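Oxidoreductase, Gfo/Idh/MocA family (Vibrio cholerae, PDB 1XEA) is probably an NAD(P)-dependent oxidoreductase of the Gfo/Idh/MocA family, built from a Rossmann-type nucleotide-binding domain and a second domain with a large mixed beta sheet. Local coordinates at residues T78-A81 with F82-L86; R57-Q61 with Y62-A66; H70-T73 with D74-S77; T90-D93 with K94-A98. All coordinates share one frame; numbering follows the deposited sequence.

Overall arrangement
All four contacts lie in the Rossmann domain. Contacts 3, 1 and 4 follow the beta-alpha-beta unit of strand 66-69, helix 76-85 and strand 90-93: contact 3 starts the helix, contact 1 runs along it, and contact 4 leaves the second strand. Contact 2 leads into strand 66-69. Contact 4 is buried, contact 1 partly so, and contacts 2 and 3 lie at the surface. Contact 1 rests on regular helical bonds, contacts 2 and 3 on short turns, whereas contact 4 has no clear hydrogen bond and turns on a cis-proline. Contacts 3 and 4 are closest, their centres about 7 Å apart; contacts 2 and 4 do not touch, with nearest atoms about 5 Å apart.

Contact 1 of 4, residues T78-A81 with F82-L86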
loop_
_atom_site.group_PDB
_atom_site.type_symbol
_atom_site.label_atom_id
_atom_site.label_comp_id
_atom_site.label_asym_id
_atom_site.label_seq_id
_atom_site.Cartn_x
_atom_site.Cartn_y
_atom_site.Cartn_z
ATOM N N THR A 78 45.021 12.593 -3.598
ATOM C CA THR A 78 45.938 13.115 -4.585
ATOM C C THR A 78 45.268 14.231 -5.360
ATOM O O THR A 78 45.612 15.400 -5.209
ATOM C CB THR A 78 46.358 12.017 -5.548
ATOM O OG1 THR A 78 46.852 10.900 -4.801
ATOM C CG2 THR A 78 47.439 12.517 -6.485
ATOM N N LEU A 79 44.293 13.863 -6.177
ATOM C CA LEU A 79 43.567 14.834 -6.983
ATOM C C LEU A 79 43.082 16.029 -6.170
ATOM O O LEU A 79 43.328 17.181 -6.527
ATOM C CB LEU A 79 42.379 14.151 -7.657
ATOM C CG LEU A 79 42.735 13.036 -8.640
ATOM C CD1 LEU A 79 41.468 12.369 -9.114
ATOM C CD2 LEU A 79 43.517 13.597 -9.813
ATOM N N ALA A 80 42.388 15.749 -5.075
ATOM C CA ALA A 80 41.862 16.801 -4.216
ATOM C C ALA A 80 42.947 17.802 -3.835
ATOM O O ALA A 80 42.868 18.983 -4.182
ATOM C CB ALA A 80 41.257 16.187 -2.957
ATOM N N ALA A 81 43.952 17.322 -3.107
ATOM C CA ALA A 81 45.060 18.163 -2.669
ATOM C C ALA A 81 45.605 18.994 -3.824
ATOM O O ALA A 81 45.805 20.205 -3.693
ATOM C CB ALA A 81 46.169 17.301 -2.082
ATOM N N PHE A 82 45.831 18.342 -4.960
ATOM C CA PHE A 82 46.366 19.020 -6.136
ATOM C C PHE A 82 45.655 20.326 -6.474
ATOM O O PHE A 82 46.283 21.387 -6.544
ATOM C CB PHE A 82 46.317 18.104 -7.356
ATOM C CG PHE A 82 46.925 18.712 -8.585
ATOM C CD1 PHE A 82 48.271 19.072 -8.605
ATOM C CD2 PHE A 82 46.160 18.915 -9.726
ATOM C CE1 PHE A 82 48.851 19.620 -9.748
ATOM C CE2 PHE A 82 46.729 19.462 -10.876
ATOM C CZ PHE A 82 48.079 19.816 -10.888
ATOM N N PHE A 83 44.348 20.255 -6.683
ATOM C CA PHE A 83 43.607 21.457 -7.025
ATOM C C PHE A 83 43.364 22.340 -5.818
ATOM O O PHE A 83 43.165 23.546 -5.958
ATOM C CB PHE A 83 42.283 21.097 -7.685
ATOM C CG PHE A 83 42.441 20.253 -8.907
ATOM C CD1 PHE A 83 42.526 18.870 -8.804
ATOM C CD2 PHE A 83 42.530 20.840 -10.164
ATOM C CE1 PHE A 83 42.695 18.084 -9.935
ATOM C CE2 PHE A 83 42.699 20.062 -11.302
ATOM C CZ PHE A 83 42.780 18.681 -11.187
ATOM N N LEU A 84 43.378 21.743 -4.632
ATOM C CA LEU A 84 43.172 22.524 -3.424
ATOM C C LEU A 84 44.343 23.473 -3.231
ATOM O O LEU A 84 44.165 24.611 -2.786
ATOM C CB LEU A 84 43.030 21.612 -2.211
ATOM C CG LEU A 84 41.655 20.972 -2.079
ATOM C CD1 LEU A 84 41.661 20.062 -0.868
ATOM C CD2 LEU A 84 40.592 22.051 -1.929
ATOM N N HIS A 85 45.543 23.009 -3.567
ATOM C CA HIS A 85 46.722 23.843 -3.432
ATOM C C HIS A 85 46.726 24.919 -4.525
ATOM O O HIS A 85 47.066 26.083 -4.275
ATOM C CB HIS A 85 47.983 22.984 -3.501
ATOM C CG HIS A 85 49.247 23.782 -3.476
ATOM N ND1 HIS A 85 49.303 25.082 -3.015
ATOM C CD2 HIS A 85 50.494 23.488 -3.914
ATOM C CE1 HIS A 85 50.525 25.555 -3.179
ATOM N NE2 HIS A 85 51.268 24.606 -3.723
ATOM N N LEU A 86 46.340 24.525 -5.734
ATOM C CA LEU A 86 46.273 25.453 -6.856
ATOM C C LEU A 86 45.190 26.499 -6.601
ATOM O O LEU A 86 44.954 27.375 -7.434
ATOM C CB LEU A 86 45.941 24.698 -8.139
ATOM C CG LEU A 86 46.952 23.628 -8.533
ATOM C CD1 LEU A 86 46.358 22.705 -9.590
ATOM C CD2 LEU A 86 48.214 24.298 -9.041
#
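Thr78 joins the next turn of the helix through its carbonyl: Phe82 N donates to Thr78 O at 3.0 Å, with an N-H...O angle of 168°. Leu79 O has two kinds of neighbour. It accepts from Phe83 N at 3.2 Å, and the Phe83 ring presents its edge to the same oxygen, with CD1 as the nearest ring atom. That placement follows from chi1 of -57°, which sets Phe83 CG beside its own backbone N and so folds the ring back along the helix. The Phe82 ring, with CG anti to the backbone N (chi1 -177°), departs in another direction; its CD2 nevertheless sits over the centre of one Phe83 face, 3.5 Å above the plane. Such i to i+4 bonds define an alpha helix, here the crossover helix 76-85 between parallel strands 66-69 and 90-93 of the Rossmann fold. The Phe83 side chain reaches Val67 and Thr90, one on each of those strands, and Phe82 meets Tyr56 edge-to-face. Ala80 continues the series, its O accepting from Leu84 N at 2.8 Å. Its methyl group adds an apolar touch, CB lying 4.4 Å from Leu84 CD1, and both side chains pack on helix 100-112. At Ala81 the carbonyl receives His85 N at 2.8 Å, while the methyl group packs against Leu106 and Leu109 of that neighbouring helix.

Contact 2 of 4, residues R57-Q61 with Y62-A66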
loop_
_atom_site.group_PDB
_atom_site.type_symbol
_atom_site.label_atom_id
_atom_site.label_comp_id
_atom_site.label_asym_id
_atom_site.label_seq_id
_atom_site.Cartn_x
_atom_site.Cartn_y
_atom_site.Cartn_z
ATOM N N ARG A 57 46.278 17.168 -14.969
ATOM C CA ARG A 57 47.066 18.393 -14.879
ATOM C C ARG A 57 46.709 19.372 -15.986
ATOM O O ARG A 57 46.585 20.576 -15.746
ATOM C CB ARG A 57 48.556 18.061 -14.929
ATOM C CG ARG A 57 49.001 17.209 -13.765
ATOM C CD ARG A 57 50.134 16.281 -14.172
ATOM N NE ARG A 57 50.164 15.089 -13.332
ATOM C CZ ARG A 57 50.912 14.019 -13.577
ATOM N NH1 ARG A 57 51.695 13.995 -14.647
ATOM N NH2 ARG A 57 50.869 12.973 -12.754
ATOM N N ASP A 58 46.525 18.846 -17.193
ATOM C CA ASP A 58 46.182 19.674 -18.345
ATOM C C ASP A 58 44.892 20.437 -18.100
ATOM O O ASP A 58 44.595 21.421 -18.777
ATOM C CB ASP A 58 46.029 18.804 -19.594
ATOM C CG ASP A 58 47.295 18.047 -19.936
ATOM O OD1 ASP A 58 48.314 18.698 -20.258
ATOM O OD2 ASP A 58 47.272 16.798 -19.885
ATOM N N VAL A 59 44.128 19.970 -17.123
ATOM C CA VAL A 59 42.863 20.589 -16.774
ATOM C C VAL A 59 43.010 22.083 -16.477
ATOM O O VAL A 59 42.121 22.871 -16.786
ATOM C CB VAL A 59 42.234 19.873 -15.552
ATOM C CG1 VAL A 59 41.009 20.624 -15.067
ATOM C CG2 VAL A 59 41.860 18.444 -15.930
ATOM N N LEU A 60 44.130 22.474 -15.884
ATOM C CA LEU A 60 44.345 23.877 -15.559
ATOM C C LEU A 60 44.418 24.762 -16.792
ATOM O O LEU A 60 44.146 25.961 -16.723
ATOM C CB LEU A 60 45.630 24.026 -14.766
ATOM C CG LEU A 60 45.610 23.292 -13.435
ATOM C CD1 LEU A 60 47.002 23.363 -12.836
ATOM C CD2 LEU A 60 44.568 23.919 -12.496
ATOM N N GLN A 61 44.796 24.162 -17.916
ATOM C CA GLN A 61 44.934 24.883 -19.181
ATOM C C GLN A 61 43.703 25.681 -19.613
ATOM O O GLN A 61 43.818 26.814 -20.089
ATOM C CB GLN A 61 45.335 23.905 -20.292
ATOM C CG GLN A 61 46.698 23.257 -20.048
ATOM C CD GLN A 61 47.207 22.455 -21.232
ATOM O OE1 GLN A 61 47.364 22.987 -22.331
ATOM N NE2 GLN A 61 47.481 21.170 -21.010
ATOM N N TYR A 62 42.529 25.088 -19.431
ATOM C CA TYR A 62 41.270 25.710 -19.813
ATOM C C TYR A 62 40.764 26.753 -18.811
ATOM O O TYR A 62 39.705 27.359 -19.004
ATOM C CB TYR A 62 40.223 24.618 -20.013
ATOM C CG TYR A 62 40.708 23.481 -20.880
ATOM C CD1 TYR A 62 41.480 22.451 -20.350
ATOM C CD2 TYR A 62 40.408 23.441 -22.238
ATOM C CE1 TYR A 62 41.940 21.406 -21.158
ATOM C CE2 TYR A 62 40.862 22.404 -23.056
ATOM C CZ TYR A 62 41.625 21.388 -22.515
ATOM O OH TYR A 62 42.053 20.358 -23.327
ATOM N N GLY A 63 41.527 26.964 -17.745
ATOM C CA GLY A 63 41.139 27.935 -16.736
ATOM C C GLY A 63 39.764 27.672 -16.155
ATOM O O GLY A 63 38.857 28.501 -16.283
ATOM N N VAL A 64 39.628 26.513 -15.512
ATOM C CA VAL A 64 38.380 26.087 -14.890
ATOM C C VAL A 64 38.121 26.833 -13.592
ATOM O O VAL A 64 39.050 27.310 -12.948
ATOM C CB VAL A 64 38.412 24.581 -14.589
ATOM C CG1 VAL A 64 38.639 23.796 -15.879
ATOM C CG2 VAL A 64 39.513 24.280 -13.589
ATOM N N ASP A 65 36.850 26.933 -13.217
ATOM C CA ASP A 65 36.456 27.619 -11.994
ATOM C C ASP A 65 36.352 26.661 -10.816
ATOM O O ASP A 65 36.294 27.084 -9.661
ATOM C CB ASP A 65 35.126 28.335 -12.218
ATOM C CG ASP A 65 35.254 29.490 -13.189
ATOM O OD1 ASP A 65 35.884 30.510 -12.815
ATOM O OD2 ASP A 65 34.738 29.371 -14.326
ATOM N N ALA A 66 36.330 25.367 -11.123
ATOM C CA ALA A 66 36.243 24.333 -10.106
ATOM C C ALA A 66 36.355 22.945 -10.748
ATOM O O ALA A 66 36.153 22.791 -11.956
ATOM C CB ALA A 66 34.926 24.464 -9.341
#
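Leu60 and Gly63 make the firmer of two backbone hydrogen bonds across this turn, Gly63 N to Leu60 O at 3.0 Å. The donor stands above the carbonyl plane, 57° out of it, as in three-residue turns. The other bond, Tyr62 N to Val59 O, is weak at 3.5 Å. They continue a run of i to i+3 bonds that begins with Leu60 N to Arg57 O and Gln61 N to Asp58 O, so 57-63 coils as overlapping three-residue turns. Gly63 ends the run with a positive phi of 56°, a value that favours glycine, and the chain afterwards runs extended through Val64.

Apolar contact joins Val59 to Val64, whose side chains cross at about a right angle with their CG1 atoms 4.0 Å apart. On Val59 that branch is anti to the backbone N (chi1 173°), which turns it toward the returning chain. Val64 CG1 also rests 3.7 Å from Val59 O.

The aromatic contact comes from Tyr62, which turns its ring edge to Val59 O; the nearest ring atom, CD1, is 3.6 Å away. Asp58 O approaches the same ring obliquely.

In the Rossmann domain the turn leads into strand 66-69. Val59 and Val64 both pack on Ala6 of strand 3-8 and reach strand 28-33, Tyr62 lies on Lys4 and Val31, and Leu60 touches Leu86 just beyond helix 76-85.

Contact 3 of 4, residues H70-T73 with D74-S77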
loop_
_atom_site.group_PDB
_atom_site.type_symbol
_atom_site.label_atom_id
_atom_site.label_comp_id
_atom_site.label_asym_id
_atom_site.label_seq_id
_atom_site.Cartn_x
_atom_site.Cartn_y
_atom_site.Cartn_z
ATOM N N HIS A 70 35.562 12.379 -9.439
ATOM C CA HIS A 70 34.667 11.241 -9.298
ATOM C C HIS A 70 35.452 9.954 -9.385
ATOM O O HIS A 70 34.885 8.864 -9.438
ATOM C CB HIS A 70 33.605 11.272 -10.389
ATOM C CG HIS A 70 32.906 12.588 -10.506
ATOM N ND1 HIS A 70 32.012 13.046 -9.561
ATOM C CD2 HIS A 70 32.991 13.560 -11.445
ATOM C CE1 HIS A 70 31.575 14.241 -9.915
ATOM N NE2 HIS A 70 32.153 14.576 -11.053
ATOM N N ALA A 71 36.770 10.091 -9.407
ATOM C CA ALA A 71 37.649 8.940 -9.488
ATOM C C ALA A 71 37.441 7.989 -8.312
ATOM O O ALA A 71 36.537 8.169 -7.496
ATOM C CB ALA A 71 39.092 9.402 -9.532
ATOM N N ALA A 72 38.293 6.972 -8.238
ATOM C CA ALA A 72 38.230 5.982 -7.173
ATOM C C ALA A 72 38.573 6.644 -5.845
ATOM O O ALA A 72 39.166 7.717 -5.819
ATOM C CB ALA A 72 39.201 4.854 -7.464
ATOM N N THR A 73 38.214 6.000 -4.745
ATOM C CA THR A 73 38.481 6.570 -3.440
ATOM C C THR A 73 39.975 6.725 -3.156
ATOM O O THR A 73 40.393 7.700 -2.529
ATOM C CB THR A 73 37.849 5.714 -2.321
ATOM O OG1 THR A 73 36.503 5.366 -2.675
ATOM C CG2 THR A 73 37.837 6.485 -1.016
ATOM N N ASP A 74 40.773 5.772 -3.635
ATOM C CA ASP A 74 42.224 5.760 -3.406
ATOM C C ASP A 74 43.006 6.805 -4.189
ATOM O O ASP A 74 44.235 6.847 -4.132
ATOM C CB ASP A 74 42.792 4.362 -3.710
ATOM C CG ASP A 74 42.548 3.922 -5.148
ATOM O OD1 ASP A 74 43.197 4.469 -6.065
ATOM O OD2 ASP A 74 41.698 3.025 -5.364
ATOM N N VAL A 75 42.292 7.656 -4.910
ATOM C CA VAL A 75 42.941 8.678 -5.707
ATOM C C VAL A 75 42.411 10.046 -5.318
ATOM O O VAL A 75 42.901 11.067 -5.797
ATOM C CB VAL A 75 42.659 8.462 -7.191
ATOM C CG1 VAL A 75 43.570 9.322 -8.018
ATOM C CG2 VAL A 75 42.820 7.002 -7.537
ATOM N N HIS A 76 41.411 10.067 -4.444
ATOM C CA HIS A 76 40.830 11.334 -4.026
ATOM C C HIS A 76 41.875 12.287 -3.449
ATOM O O HIS A 76 42.088 13.371 -3.987
ATOM C CB HIS A 76 39.717 11.117 -2.991
ATOM C CG HIS A 76 38.515 10.394 -3.518
ATOM N ND1 HIS A 76 38.120 10.453 -4.837
ATOM C CD2 HIS A 76 37.589 9.636 -2.882
ATOM C CE1 HIS A 76 37.004 9.762 -4.992
ATOM N NE2 HIS A 76 36.661 9.257 -3.821
ATOM N N SER A 77 42.525 11.883 -2.358
ATOM C CA SER A 77 43.531 12.730 -1.709
ATOM C C SER A 77 44.473 13.392 -2.697
ATOM O O SER A 77 44.701 14.601 -2.642
ATOM C CB SER A 77 44.358 11.926 -0.705
ATOM O OG SER A 77 43.609 11.673 0.467
#
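Thr73 O accepts the shortest clear hydrogen bond of this turn, from His76 N at 3.2 Å. One residue earlier, Ala72 O takes Val75 N at 3.3 Å. In each case the donor stands well above the carbonyl plane, about 60° or more out of it. The two bonds make successive three-residue turns that wind the chain into the helix. The His76 imidazole folds back over them: with CG beside the backbone N (chi1 -66°), one ring face covers both Thr73 CA and Ala72 O. Thr73 CA makes a CH-pi contact, 3.5 Å from the ring centroid and 27° off the normal, while the methyl CG2 of Thr73 lies 3.7 Å from His76 CD2. Around the outside, Ala72 CB touches Val75 CG2 at 4.2 Å, and Ala71 CB approaches Val75 CB. Beyond the turn, Thr73 OG1 has a weak hydrogen bond to Asp166, and His76 CD2 reaches Pro95 O. Val75 occupies the N-cap position of helix 76-85. A loop of this kind, passing from a parallel strand to the N-terminus of the following helix, belongs to the Rossmann fold, where such loops line the dinucleotide site; Ala71 touches the GxGxxA-like segment, consistent with that place.

Contact 4 of 4, residues T90-D93 with K94-A98; sequences TFVD and KPLAA
Val92 overlaps the end of Leu96, with Val92 CB 4.3 Å from Leu96 CD1. Leu96 has CG anti to its backbone N (chi1 175°) and then bends at chi2, 59°, which brings the CD1 branch back toward the strand although its CB points away. Val92 CG1 also lies 4.2 Å from Pro95 O, so this valine meets both a methyl group and a backbone carbonyl of the returning chain. No clear hydrogen bond joins 90-93 to 94-98. The chain turns back at the cis peptide bond before Pro95, and Val92 CA and Leu96 CA come within 6.2 Å of each other. On the strand's other side, Asp93 CG stands anti to the backbone N (chi1 -175°), and the carboxylate lies beside the Lys94 amide, with OD1 3.3 Å from Lys94 N. The same OD1 is hydrogen-bonded to Tyr18 OH, which fixes that end of the group. The Lys94 side chain touches Ile169 and His170 of helix 160-175; its NZ remains 5.6 Å from Asp93 OD2. Leu96 N donates to His296 NE2, and the Leu96 side chain packs on helix 100-112. Asp93, Lys94 and Pro95 follow directly from the fourth strand of the Rossmann sheet, the position of the Glu-Lys-Pro motif of Gfo/Idh/MocA enzymes. The cis-proline and the Asp-Lys-Pro sequence are consistent with that motif, whose lysine in relatives lies at the active site beside the nicotinamide cofactor.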
loop_
_atom_site.group_PDB
_atom_site.type_symbol
_atom_site.label_atom_id
_atom_site.label_comp_id
_atom_site.label_asym_id
_atom_site.label_seq_id
_atom_site.Cartn_x
_atom_site.Cartn_y
_atom_site.Cartn_z
ATOM N N THR A 90 37.088 22.653 -4.809
ATOM C CA THR A 90 37.077 21.240 -5.171
ATOM C C THR A 90 35.855 20.470 -4.669
ATOM O O THR A 90 35.394 20.659 -3.543
ATOM C CB THR A 90 38.357 20.521 -4.651
ATOM O OG1 THR A 90 39.510 21.117 -5.250
ATOM C CG2 THR A 90 38.335 19.036 -4.988
ATOM N N PHE A 91 35.352 19.583 -5.520
ATOM C CA PHE A 91 34.213 18.747 -5.193
ATOM C C PHE A 91 34.671 17.306 -5.296
ATOM O O PHE A 91 35.373 16.942 -6.242
ATOM C CB PHE A 91 33.083 18.991 -6.181
ATOM C CG PHE A 91 31.942 18.033 -6.040
ATOM C CD1 PHE A 91 30.903 18.293 -5.159
ATOM C CD2 PHE A 91 31.907 16.863 -6.789
ATOM C CE1 PHE A 91 29.837 17.402 -5.024
ATOM C CE2 PHE A 91 30.846 15.965 -6.663
ATOM C CZ PHE A 91 29.811 16.236 -5.777
ATOM N N VAL A 92 34.283 16.495 -4.319
ATOM C CA VAL A 92 34.653 15.088 -4.314
ATOM C C VAL A 92 33.450 14.263 -3.909
ATOM O O VAL A 92 32.793 14.559 -2.918
ATOM C CB VAL A 92 35.808 14.794 -3.326
ATOM C CG1 VAL A 92 36.138 13.307 -3.337
ATOM C CG2 VAL A 92 37.039 15.600 -3.713
ATOM N N ASP A 93 33.162 13.225 -4.682
ATOM C CA ASP A 93 32.031 12.366 -4.386
ATOM C C ASP A 93 32.362 11.487 -3.189
ATOM O O ASP A 93 33.455 10.934 -3.103
ATOM C CB ASP A 93 31.692 11.510 -5.607
ATOM C CG ASP A 93 30.450 10.672 -5.400
ATOM O OD1 ASP A 93 29.429 11.229 -4.920
ATOM O OD2 ASP A 93 30.481 9.458 -5.730
ATOM N N LYS A 94 31.415 11.375 -2.263
ATOM C CA LYS A 94 31.596 10.568 -1.063
ATOM C C LYS A 94 32.046 9.163 -1.446
ATOM O O LYS A 94 31.586 8.611 -2.438
ATOM C CB LYS A 94 30.287 10.505 -0.277
ATOM C CG LYS A 94 29.178 9.744 -0.976
ATOM C CD LYS A 94 29.313 8.245 -0.753
ATOM C CE LYS A 94 28.720 7.447 -1.908
ATOM N NZ LYS A 94 28.819 5.989 -1.642
ATOM N N PRO A 95 32.952 8.564 -0.656
ATOM C CA PRO A 95 33.554 9.186 0.528
ATOM C C PRO A 95 34.741 10.082 0.160
ATOM O O PRO A 95 35.332 9.931 -0.914
ATOM C CB PRO A 95 33.968 7.976 1.357
ATOM C CG PRO A 95 34.408 7.012 0.301
ATOM C CD PRO A 95 33.325 7.142 -0.746
ATOM N N LEU A 96 35.089 11.013 1.047
ATOM C CA LEU A 96 36.210 11.922 0.801
ATOM C C LEU A 96 37.512 11.133 0.729
ATOM O O LEU A 96 38.387 11.413 -0.092
ATOM C CB LEU A 96 36.313 12.964 1.921
ATOM C CG LEU A 96 37.504 13.941 1.899
ATOM C CD1 LEU A 96 37.521 14.740 0.606
ATOM C CD2 LEU A 96 37.399 14.877 3.096
ATOM N N ALA A 97 37.624 10.136 1.594
ATOM C CA ALA A 97 38.808 9.311 1.632
ATOM C C ALA A 97 38.531 8.091 2.491
ATOM O O ALA A 97 37.592 8.085 3.288
ATOM C CB ALA A 97 39.982 10.100 2.197
ATOM N N ALA A 98 39.364 7.068 2.325
ATOM C CA ALA A 98 39.228 5.817 3.055
ATOM C C ALA A 98 39.576 5.918 4.531
ATOM O O ALA A 98 39.447 4.942 5.268
ATOM C CB ALA A 98 40.083 4.751 2.394
#